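ML032222a iGluR (Mnemiopsis leidyi, PDB 4YKI) binds glycine in the ligand-binding domain of a ctenophore ionotropic glutamate receptor subunit, and this binding probably drives opening of the ion channel. Local coordinates at residues D242-W245 with E246-S249. Numbering follows the deposited sequence.
Sequences DILW and EKWS
Ser249 folds back on Trp245 at the C-terminal end of helix 240-248, the last helix of this ligand-binding domain of the periplasmic-binding-protein type. Its CB lies over one face of the Trp245 indole. The carbon sits 3.5 Å from the centroid of the six-membered ring of Trp245 and 14° off the ring normal, a CH-pi contact. The same serine also grips the carbonyl of Trp245 twice. Ser249 N bonds to Trp245 O at 2.9 Å, in the helical i to i+4 pattern. Ser249 OG donates to Trp245 O at 2.7 Å, above the carbonyl plane. The two donors reach the oxygen from opposite faces of that plane. OG stands between the backbone N and the carbonyl carbon of Ser249 (chi1 65°), which points the hydroxyl at Trp245 O. Ser249 is the first residue to leave helical backbone angles, yet its N still makes the last-turn bond. Trp245 CG is anti to the backbone N and beside the carbonyl carbon (chi1 180°), which carries the indole toward the C-terminal end, where Ser249 CB lies. An alanine in place of Trp245 would probably leave Ser249 CB without its aromatic cover and open a gap against Pro19, which the indole also touches.

On a neighbouring side of the helix, Leu244 and Trp248, one turn apart, face helix 37-49. Leu244 packs on Met37, Asp40 and Met41, and Trp248 on Met37. Leu244 CB lies 4.4 Å from Trp248 CD1. Asp40 OD2 takes both a hydrogen bond from Trp248 NE1 and a salt bridge from Lys247 NZ. This shared carboxylate probably fixes the rotation of the Trp248 ring. Lys247 CE, near the end of an extended chain, lies over one face of that ring, offset toward the rim. At the ring's edge, near its plane, Leu244 O comes within 3.2 Å of Trp248 CD1.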
loop_
_atom_site.group_PDB
_atom_site.type_symbol
_atom_site.label_atom_id
_atom_site.label_comp_id
_atom_site.label_asym_id
_atom_site.label_seq_id
_atom_site.Cartn_x
_atom_site.Cartn_y
_atom_site.Cartn_z
ATOM N N ASP B 242 -8.157 8.531 -4.641
ATOM C CA ASP B 242 -9.517 8.179 -4.257
ATOM C C ASP B 242 -10.535 8.868 -5.173
ATOM O O ASP B 242 -11.525 8.259 -5.569
ATOM C CB ASP B 242 -9.790 8.547 -2.789
ATOM C CG ASP B 242 -9.094 7.629 -1.791
ATOM O OD1 ASP B 242 -8.729 6.504 -2.142
ATOM O OD2 ASP B 242 -8.951 8.026 -0.623
ATOM N N ILE B 243 -10.303 10.130 -5.494
ATOM C CA ILE B 243 -11.196 10.849 -6.402
ATOM C C ILE B 243 -11.243 10.169 -7.784
ATOM O O ILE B 243 -12.310 10.035 -8.386
ATOM C CB ILE B 243 -10.778 12.323 -6.485
ATOM C CG1 ILE B 243 -11.199 13.022 -5.180
ATOM C CG2 ILE B 243 -11.380 13.034 -7.712
ATOM C CD1 ILE B 243 -10.556 14.373 -4.933
ATOM N N LEU B 244 -10.098 9.720 -8.282
ATOM C CA LEU B 244 -10.088 9.030 -9.580
ATOM C C LEU B 244 -10.781 7.680 -9.538
ATOM O O LEU B 244 -11.442 7.307 -10.503
ATOM C CB LEU B 244 -8.669 8.851 -10.083
ATOM C CG LEU B 244 -7.926 10.120 -10.485
ATOM C CD1 LEU B 244 -6.527 9.746 -10.946
ATOM C CD2 LEU B 244 -8.659 10.932 -11.564
ATOM N N TRP B 245 -10.626 6.929 -8.451
ATOM C CA TRP B 245 -11.320 5.651 -8.357
ATOM C C TRP B 245 -12.846 5.892 -8.362
ATOM O O TRP B 245 -13.599 5.176 -9.013
ATOM C CB TRP B 245 -10.900 4.876 -7.110
ATOM C CG TRP B 245 -11.597 3.563 -6.984
ATOM C CD1 TRP B 245 -12.508 3.227 -6.051
ATOM C CD2 TRP B 245 -11.439 2.411 -7.824
ATOM N NE1 TRP B 245 -12.927 1.943 -6.229
ATOM C CE2 TRP B 245 -12.298 1.423 -7.324
ATOM C CE3 TRP B 245 -10.657 2.116 -8.956
ATOM C CZ2 TRP B 245 -12.405 0.171 -7.903
ATOM C CZ3 TRP B 245 -10.776 0.855 -9.536
ATOM C CH2 TRP B 245 -11.634 -0.098 -8.998
ATOM N N GLU B 246 -13.303 6.903 -7.631
ATOM C CA GLU B 246 -14.720 7.256 -7.645
ATOM C C GLU B 246 -15.192 7.656 -9.051
ATOM O O GLU B 246 -16.281 7.273 -9.483
ATOM C CB GLU B 246 -14.990 8.379 -6.639
ATOM C CG GLU B 246 -16.407 8.938 -6.659
ATOM C CD GLU B 246 -17.436 7.989 -6.069
ATOM O OE1 GLU B 246 -17.043 6.934 -5.525
ATOM O OE2 GLU B 246 -18.645 8.311 -6.143
ATOM N N LYS B 247 -14.382 8.443 -9.754
ATOM C CA LYS B 247 -14.718 8.869 -11.107
ATOM C C LYS B 247 -14.883 7.697 -12.061
ATOM O O LYS B 247 -15.833 7.659 -12.842
ATOM C CB LYS B 247 -13.607 9.769 -11.650
ATOM C CG LYS B 247 -13.764 10.153 -13.122
ATOM C CD LYS B 247 -12.655 11.087 -13.560
ATOM C CE LYS B 247 -12.697 11.324 -15.064
ATOM N NZ LYS B 247 -11.546 12.179 -15.505
ATOM N N TRP B 248 -13.958 6.746 -11.999
ATOM C CA TRP B 248 -13.841 5.725 -13.037
ATOM C C TRP B 248 -14.480 4.378 -12.716
ATOM O O TRP B 248 -14.878 3.654 -13.632
ATOM C CB TRP B 248 -12.364 5.489 -13.381
ATOM C CG TRP B 248 -11.779 6.605 -14.138
ATOM C CD1 TRP B 248 -10.940 7.574 -13.675
ATOM C CD2 TRP B 248 -11.994 6.884 -15.521
ATOM N NE1 TRP B 248 -10.629 8.450 -14.692
ATOM C CE2 TRP B 248 -11.262 8.042 -15.835
ATOM C CE3 TRP B 248 -12.749 6.266 -16.525
ATOM C CZ2 TRP B 248 -11.263 8.593 -17.119
ATOM C CZ3 TRP B 248 -12.747 6.804 -17.783
ATOM C CH2 TRP B 248 -12.019 7.961 -18.077
ATOM N N SER B 249 -14.544 3.991 -11.447
ATOM C CA SER B 249 -15.081 2.669 -11.153
ATOM C C SER B 249 -16.600 2.709 -11.244
ATOM O O SER B 249 -17.231 3.750 -11.029
ATOM C CB SER B 249 -14.598 2.151 -9.806
ATOM O OG SER B 249 -15.093 2.949 -8.764
#